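Local coordinates for cellulose 1,4-beta-cellobiosidase (Thermobifida fusca, PDB 4JJJ), which probably hydrolyses cellulose chains to release cellobiose, this chain being the family 48 glycoside hydrolase part of a longer protein, at residues Gln109-Gly114 with Asp554-Ser559; Tyr175-Arg180 with Asp205-Asp210; Gly570-Pro573 with Arg577-Pro580. The protein carries 1 engineered substitution. All blocks are in the same frame, centred on the assembly; numbering follows the deposited sequence.

Contact 1 of 3, residues Gln109-Gly114 with Asp554-Ser559; sequences QPNADG and DPWDGS. With CA (calcium ion), chain F.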
# COMPACT_ATOMS: atom_id res chain seq x y z
N GLN A 109 10.02 -15.52 -10.31
CA GLN A 109 9.62 -16.78 -10.94
C GLN A 109 8.12 -16.80 -11.18
O GLN A 109 7.30 -16.15 -10.43
CB GLN A 109 10.08 -17.94 -10.04
CG GLN A 109 11.53 -17.97 -9.68
CD GLN A 109 12.36 -18.51 -10.83
OE1 GLN A 109 11.80 -19.00 -11.83
NE2 GLN A 109 13.66 -18.27 -10.78
N PRO A 110 7.63 -17.62 -12.10
CA PRO A 110 6.18 -17.57 -12.39
C PRO A 110 5.22 -18.13 -11.32
O PRO A 110 4.02 -17.71 -11.28
CB PRO A 110 6.06 -18.38 -13.66
CG PRO A 110 7.40 -18.82 -14.10
CD PRO A 110 8.42 -18.36 -13.10
N ASN A 111 5.73 -19.01 -10.46
CA ASN A 111 4.96 -19.51 -9.35
C ASN A 111 5.90 -19.77 -8.17
O ASN A 111 7.13 -19.66 -8.27
CB ASN A 111 4.15 -20.76 -9.75
CG ASN A 111 2.89 -20.96 -8.98
OD1 ASN A 111 2.62 -20.26 -7.97
ND2 ASN A 111 2.02 -21.89 -9.43
N ALA A 112 5.30 -19.95 -7.00
CA ALA A 112 6.01 -20.10 -5.73
C ALA A 112 7.03 -21.27 -5.70
O ALA A 112 8.08 -21.17 -5.05
CB ALA A 112 4.98 -20.29 -4.60
N ASP A 113 6.71 -22.27 -6.50
CA ASP A 113 7.63 -23.42 -6.69
C ASP A 113 8.92 -23.10 -7.39
O ASP A 113 9.87 -23.92 -7.41
CB ASP A 113 6.93 -24.61 -7.37
CG ASP A 113 6.45 -24.33 -8.73
OD1 ASP A 113 6.34 -23.18 -9.17
OD2 ASP A 113 6.19 -25.32 -9.43
N GLY A 114 9.05 -21.90 -7.95
CA GLY A 114 10.35 -21.45 -8.46
C GLY A 114 11.38 -20.94 -7.48
O GLY A 114 12.53 -20.58 -7.82
N ASP A 554 -5.44 -25.53 2.57
CA ASP A 554 -5.00 -26.08 1.28
C ASP A 554 -3.49 -26.24 1.25
O ASP A 554 -2.70 -25.30 1.27
CB ASP A 554 -5.44 -25.17 0.19
CG ASP A 554 -6.92 -25.20 -0.09
OD1 ASP A 554 -7.67 -26.02 0.48
OD2 ASP A 554 -7.35 -24.34 -0.90
N PRO A 555 -3.01 -27.48 1.13
CA PRO A 555 -1.58 -27.70 0.83
C PRO A 555 -1.27 -27.45 -0.65
O PRO A 555 -2.19 -27.33 -1.45
CB PRO A 555 -1.39 -29.16 1.22
CG PRO A 555 -2.69 -29.72 0.82
CD PRO A 555 -3.80 -28.72 1.21
N TRP A 556 -0.02 -27.37 -1.02
CA TRP A 556 0.40 -27.18 -2.42
C TRP A 556 -0.08 -28.37 -3.23
O TRP A 556 0.05 -29.54 -2.78
CB TRP A 556 1.92 -27.20 -2.46
CG TRP A 556 2.53 -27.15 -3.78
CD1 TRP A 556 3.26 -28.17 -4.37
CD2 TRP A 556 2.62 -26.02 -4.69
NE1 TRP A 556 3.73 -27.75 -5.57
CE2 TRP A 556 3.30 -26.46 -5.82
CE3 TRP A 556 2.06 -24.73 -4.73
CZ2 TRP A 556 3.58 -25.65 -6.88
CZ3 TRP A 556 2.30 -23.94 -5.83
CH2 TRP A 556 3.11 -24.37 -6.85
N ASP A 557 -0.68 -28.07 -4.38
CA ASP A 557 -1.26 -29.10 -5.25
C ASP A 557 -0.56 -29.10 -6.58
O ASP A 557 -1.08 -29.66 -7.56
CB ASP A 557 -2.80 -28.90 -5.42
CG ASP A 557 -3.15 -27.60 -6.14
OD1 ASP A 557 -2.22 -27.01 -6.72
OD2 ASP A 557 -4.31 -27.21 -5.97
N GLY A 558 0.59 -28.45 -6.66
CA GLY A 558 1.29 -28.28 -7.91
C GLY A 558 1.05 -26.96 -8.63
O GLY A 558 1.75 -26.67 -9.58
N SER A 559 0.07 -26.17 -8.21
CA SER A 559 -0.12 -24.79 -8.72
C SER A 559 -0.62 -23.80 -7.68
O SER A 559 -0.27 -22.64 -7.81
CB SER A 559 -1.03 -24.74 -9.90
OG SER A 559 -2.19 -25.33 -9.59
CA CA F . -9.71 -25.79 1.48
O HOH W 1 0.20 -20.32 -6.62
O HOH W 2 2.90 -24.26 -10.88
O HOH W 3 -10.70 -25.74 -0.37
O HOH W 4 -11.53 -25.88 2.75
O HOH W 5 -9.75 -28.12 1.64
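The backbone O of S559 is gripped from two sources: N111 ND2 donates to it at 2.9 Å, with an N-H...O angle of 164°, and water 1 donates to it at 2.6 Å. The acceptor lies almost in the amide plane of N111. With CG anti to the backbone N (chi1 -152°), the amide reaches across to the second loop. N111 OD1 takes the second hydrogen of water 1 at 2.8 Å and also accepts from A112 N, while ND2 gives its remaining hydrogen to water 2, which in turn donates to the O of G558. These bonds fix the rotation of the amide. With an alanine here the S559 carbonyl would probably lose its amide donor, and water 1 one of its two acceptors. Beside this polar link, W556 points its six-membered ring at the first loop. N111 ND2 stands at the ring edge, 3.7 Å from W556 CH2, with amide and ring planes 66° apart, whereas D113 CB comes obliquely to within 3.5 Å of W556 CZ2. The backbone N of G558 lies over the rim of one indole face, and Y563 meets the indole edge-to-face. D557 OD1 accepts from S559 N at 2.9 Å, an Asx turn that shapes the approach to S559. At the start of the same segment, D554 OD1 binds one calcium ion at 2.3 Å, together with D553, D550 and waters. Water 1 is itself a ligand of another calcium ion, so N111 and the S559 carbonyl form a second shell, shared by two loops distant in sequence, to a calcium site built from R180, E185, D408 and E560.

Contact 2 of 3, residues Tyr175-Arg180 with Asp205-Asp210; sequences YQRGAR and DLFTDD. With CA (calcium ion), chain E; BGC (beta-D-glucopyranose), chain D; BGC (beta-D-glucopyranose), chain B; BGC (beta-D-glucopyranose), chain C.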
# COMPACT_ATOMS: atom_id res chain seq x y z
N TYR A 175 5.01 -11.54 1.66
CA TYR A 175 5.24 -11.73 0.23
C TYR A 175 6.69 -11.74 -0.14
O TYR A 175 7.44 -10.80 0.15
CB TYR A 175 4.48 -10.61 -0.54
CG TYR A 175 3.05 -10.53 -0.18
CD1 TYR A 175 2.16 -11.41 -0.68
CD2 TYR A 175 2.62 -9.55 0.68
CE1 TYR A 175 0.83 -11.43 -0.23
CE2 TYR A 175 1.31 -9.50 1.13
CZ TYR A 175 0.40 -10.39 0.64
OH TYR A 175 -0.95 -10.43 0.97
N GLN A 176 7.04 -12.81 -0.87
CA GLN A 176 8.39 -13.04 -1.36
C GLN A 176 8.47 -13.80 -2.70
O GLN A 176 9.54 -13.75 -3.36
CB GLN A 176 9.33 -13.82 -0.42
CG GLN A 176 9.64 -13.24 0.90
CD GLN A 176 10.71 -12.18 0.81
OE1 GLN A 176 11.96 -12.48 0.80
NE2 GLN A 176 10.29 -10.94 0.73
N ARG A 177 7.41 -14.42 -3.12
CA ARG A 177 7.53 -15.50 -4.18
C ARG A 177 6.71 -15.22 -5.39
O ARG A 177 6.13 -16.09 -6.05
CB ARG A 177 7.26 -16.91 -3.56
CG ARG A 177 8.34 -17.21 -2.50
CD ARG A 177 8.23 -18.60 -1.88
NE ARG A 177 7.03 -18.79 -1.14
CZ ARG A 177 6.65 -19.90 -0.52
NH1 ARG A 177 7.44 -20.94 -0.60
NH2 ARG A 177 5.53 -19.94 0.20
N GLY A 178 6.69 -13.94 -5.74
CA GLY A 178 6.21 -13.59 -7.07
C GLY A 178 4.70 -13.40 -7.21
O GLY A 178 3.91 -13.33 -6.21
N ALA A 179 4.28 -13.20 -8.44
CA ALA A 179 2.95 -12.84 -8.73
C ALA A 179 1.84 -13.73 -8.34
O ALA A 179 0.69 -13.32 -8.19
CB ALA A 179 2.81 -12.52 -10.24
N ARG A 180 2.15 -15.04 -8.19
CA ARG A 180 1.12 -16.01 -7.95
C ARG A 180 1.06 -16.35 -6.50
O ARG A 180 0.32 -17.21 -6.13
CB ARG A 180 1.39 -17.26 -8.85
CG ARG A 180 0.95 -17.00 -10.28
CD ARG A 180 0.92 -18.29 -11.10
NE ARG A 180 -0.06 -19.23 -10.65
CZ ARG A 180 -0.32 -20.40 -11.27
NH1 ARG A 180 0.36 -20.73 -12.38
NH2 ARG A 180 -1.23 -21.23 -10.77
N ASP A 205 16.63 -19.18 2.84
CA ASP A 205 16.70 -20.08 1.76
C ASP A 205 15.42 -20.68 1.31
O ASP A 205 15.44 -21.60 0.46
CB ASP A 205 17.79 -21.19 2.01
CG ASP A 205 17.58 -21.98 3.32
OD1 ASP A 205 16.61 -21.71 4.04
OD2 ASP A 205 18.34 -22.99 3.55
N LEU A 206 14.26 -20.14 1.77
CA LEU A 206 13.00 -20.44 1.12
C LEU A 206 12.90 -19.56 -0.16
O LEU A 206 12.14 -19.82 -1.03
CB LEU A 206 11.87 -19.99 2.08
CG LEU A 206 11.67 -20.85 3.33
CD1 LEU A 206 10.79 -20.16 4.37
CD2 LEU A 206 11.04 -22.14 2.96
N PHE A 207 13.63 -18.44 -0.14
CA PHE A 207 13.44 -17.33 -1.03
C PHE A 207 14.55 -17.09 -2.02
O PHE A 207 14.26 -16.86 -3.18
CB PHE A 207 13.06 -16.07 -0.26
CG PHE A 207 11.94 -16.29 0.73
CD1 PHE A 207 10.75 -16.81 0.33
CD2 PHE A 207 12.08 -15.95 2.08
CE1 PHE A 207 9.70 -17.01 1.22
CE2 PHE A 207 11.07 -16.15 2.98
CZ PHE A 207 9.86 -16.64 2.54
N THR A 208 15.79 -17.10 -1.57
CA THR A 208 16.98 -16.80 -2.40
C THR A 208 17.89 -18.01 -2.37
O THR A 208 18.08 -18.58 -1.31
CB THR A 208 17.63 -15.61 -1.81
OG1 THR A 208 16.71 -14.49 -1.83
CG2 THR A 208 18.84 -15.16 -2.58
N ASP A 209 18.39 -18.38 -3.54
CA ASP A 209 19.31 -19.53 -3.72
C ASP A 209 20.69 -18.94 -3.84
O ASP A 209 21.04 -18.29 -4.82
CB ASP A 209 18.90 -20.29 -4.95
CG ASP A 209 19.67 -21.59 -5.16
OD1 ASP A 209 20.45 -21.92 -4.26
OD2 ASP A 209 19.41 -22.21 -6.22
N ASP A 210 21.49 -19.10 -2.77
CA ASP A 210 22.80 -18.55 -2.70
C ASP A 210 23.66 -19.64 -2.12
O ASP A 210 23.18 -20.53 -1.42
CB ASP A 210 22.81 -17.30 -1.84
CG ASP A 210 24.01 -16.42 -2.06
OD1 ASP A 210 25.05 -16.89 -2.61
OD2 ASP A 210 23.90 -15.24 -1.65
CA CA E . -1.46 -18.77 -6.01
C2 BGC D . 22.26 -8.83 -2.53
C3 BGC D . 23.60 -9.57 -2.69
C4 BGC D . 23.71 -10.68 -1.63
C5 BGC D . 22.44 -11.57 -1.63
C6 BGC D . 22.36 -12.76 -0.66
C1 BGC D . 21.12 -9.81 -2.50
O2 BGC D . 22.18 -7.94 -3.59
O3 BGC D . 24.70 -8.64 -2.49
O4 BGC D . 24.73 -11.65 -2.12
O5 BGC D . 21.30 -10.68 -1.36
O6 BGC D . 21.75 -13.94 -1.19
C2 BGC B . 7.23 -7.32 -0.03
C3 BGC B . 8.54 -7.36 -0.74
C4 BGC B . 8.44 -8.00 -2.14
C5 BGC B . 7.26 -7.29 -2.85
C6 BGC B . 7.14 -7.85 -4.26
C1 BGC B . 6.20 -6.64 -0.91
O2 BGC B . 7.36 -6.67 1.21
O3 BGC B . 9.41 -8.02 0.10
O4 BGC B . 9.62 -7.71 -2.93
O5 BGC B . 6.04 -7.35 -2.13
O6 BGC B . 6.51 -9.14 -4.15
C2 BGC C . 11.59 -8.36 -4.03
C3 BGC C . 12.88 -9.15 -3.90
C4 BGC C . 13.59 -8.88 -2.59
C5 BGC C . 12.65 -9.00 -1.41
C6 BGC C . 13.20 -8.57 -0.10
C1 BGC C . 10.73 -8.60 -2.76
O2 BGC C . 10.86 -8.67 -5.21
O3 BGC C . 13.76 -8.84 -5.01
O4 BGC C . 14.62 -9.93 -2.49
O5 BGC C . 11.46 -8.18 -1.62
O6 BGC C . 12.29 -8.82 0.96
O HOH W 6 10.02 -21.55 -1.62
O HOH W 7 -1.87 -18.43 -8.46
O HOH W 1 0.20 -20.32 -6.62
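F207 pushes its ring between its own neighbour and the loop opposite. Q176 CG lies 3.5 Å from the ring centroid, almost exactly on the normal, a CH-pi contact, and L206 CB covers the other face. Q176 CB also approaches F207 CD1, at 3.4 Å. R177 arrives at the rim instead: its CD lies in the ring plane, and its CG is 3.7 Å from F207 CD1. The guanidinium stands nearly perpendicular to the ring and is held elsewhere, NH1 by the O of Y563 and by water 6, which bridges to the O of L206, NH2 by the O of E185, and NE in a salt bridge with E181. Q176 bends at chi2 (-81°), carrying its amide past the ring toward the sugars. There NE2 donates to Y175 O at 2.9 Å and to O6 of the glucose of chain C, also at 2.9 Å, so both its hydrogens are used. Farther along the second segment, D210 OD2 accepts from O6 of the glucose of chain D at 2.6 Å. F207 packs behind Q176 and so probably helps position its amide in the glycan pocket of this family 48 hydrolase, to which Y175, T208 and D210 also belong.

Contact 3 of 3, residues Gly570-Pro573 with Arg577-Pro580; sequences GTMP and RIEP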
# COMPACT_ATOMS: atom_id res chain seq x y z
N GLY A 570 11.76 -26.58 8.96
CA GLY A 570 11.99 -25.56 9.92
C GLY A 570 10.77 -25.42 10.81
O GLY A 570 9.74 -26.08 10.56
N THR A 571 10.87 -24.55 11.79
CA THR A 571 9.69 -24.31 12.64
C THR A 571 9.47 -22.77 12.77
O THR A 571 10.42 -21.99 12.84
CB THR A 571 9.86 -24.91 14.04
OG1 THR A 571 11.08 -24.44 14.61
CG2 THR A 571 9.83 -26.39 13.93
N MET A 572 8.20 -22.41 12.96
CA MET A 572 7.85 -21.07 13.32
C MET A 572 8.21 -20.90 14.79
O MET A 572 8.49 -21.92 15.50
CB MET A 572 6.34 -20.85 13.11
CG MET A 572 5.90 -21.08 11.67
SD MET A 572 6.47 -19.80 10.49
CE MET A 572 5.49 -18.38 10.93
N PRO A 573 8.13 -19.68 15.32
CA PRO A 573 8.42 -19.49 16.75
C PRO A 573 7.60 -20.30 17.72
O PRO A 573 8.13 -20.66 18.78
CB PRO A 573 8.24 -17.99 16.94
CG PRO A 573 8.63 -17.42 15.60
CD PRO A 573 8.14 -18.38 14.59
N ARG A 577 5.41 -26.65 12.34
CA ARG A 577 6.29 -27.23 11.33
C ARG A 577 6.13 -26.66 9.95
O ARG A 577 5.07 -26.71 9.36
CB ARG A 577 6.08 -28.77 11.29
CG ARG A 577 6.50 -29.39 12.62
CD ARG A 577 5.99 -30.80 12.90
NE ARG A 577 6.40 -31.84 11.94
CZ ARG A 577 7.64 -32.31 11.78
NH1 ARG A 577 8.67 -31.83 12.48
NH2 ARG A 577 7.85 -33.26 10.86
N ILE A 578 7.21 -26.04 9.44
CA ILE A 578 7.27 -25.60 8.02
C ILE A 578 7.94 -26.72 7.21
O ILE A 578 9.13 -26.90 7.28
CB ILE A 578 8.10 -24.36 7.90
CG1 ILE A 578 7.70 -23.26 8.96
CG2 ILE A 578 7.99 -23.77 6.49
CD1 ILE A 578 8.73 -22.22 9.24
N GLU A 579 7.12 -27.40 6.45
CA GLU A 579 7.54 -28.52 5.64
C GLU A 579 6.53 -28.72 4.52
O GLU A 579 5.33 -28.29 4.56
CB GLU A 579 7.63 -29.81 6.43
CG GLU A 579 6.48 -30.02 7.30
CD GLU A 579 6.50 -31.30 8.15
OE1 GLU A 579 7.62 -31.85 8.38
OE2 GLU A 579 5.34 -31.70 8.45
N PRO A 580 6.94 -29.42 3.48
CA PRO A 580 5.96 -29.82 2.48
C PRO A 580 4.75 -30.47 3.01
O PRO A 580 4.89 -31.30 3.91
CB PRO A 580 6.77 -30.73 1.52
CG PRO A 580 8.12 -30.24 1.74
CD PRO A 580 8.30 -29.91 3.13
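M572 CG lies anti to its carbonyl carbon, and the bend at chi2 (-71°) brings SD to I578 CD1; on the other side, chi1 of I578 aims CG1 toward the partner strand and the extended chi2 (159°) carries CD1 on to M572. I578 lies on strand 577-578 of a short antiparallel beta hairpin, and M572 follows its partner strand 570-571. The side chains cross at about a right angle, and M572 SD touches I578 CD1 at 3.5 Å; the same methyl packs 3.6 Å from T571 C. G570 and I578 form the hydrogen-bonded pair: I578 N donates to G570 O at 2.8 Å, and G570 N returns a longer bond to I578 O at 3.1 Å. I578 CB lies 3.6 Å from G570 O. T571 and R577 make the neighbouring non-hydrogen-bonded pair and turn their side chains to the other face of the hairpin. Outside the two segments, I578 packs on W568, while M572 packs on Y203 and T571 bonds through its backbone to G198, joining the hairpin to the loop between strands 192-193 and 208-209. R577, on the strand, reaches past its end to E579: NH2 lies 2.9 Å from OE1, a salt bridge of charges alone, since the oxygen lies well off the guanidinium plane.

How the contacts relate
All three contacts lie on one side of the chain. Contacts 1 and 2 have centres about 11 Å apart and touch, R180 lying against P110, N111 and S559; contact 3, about 17 Å from contact 1 and about 16 Å from contact 2 centre to centre, touches neither. Both segments of contact 2 fall in sequence between those of contact 1, and contact 3 follows 554-559. Residues 109-114 lead into strand 117-118, which pairs in parallel with strand 208-209 of contact 2. Water 1 serves contacts 1 and 2 at the calcium ion bound by R180. Y563 meets W556 and R177, and W568 bonds D205 and packs on I578, so the 554-580 loops probably help hold those carrying the sugar pocket.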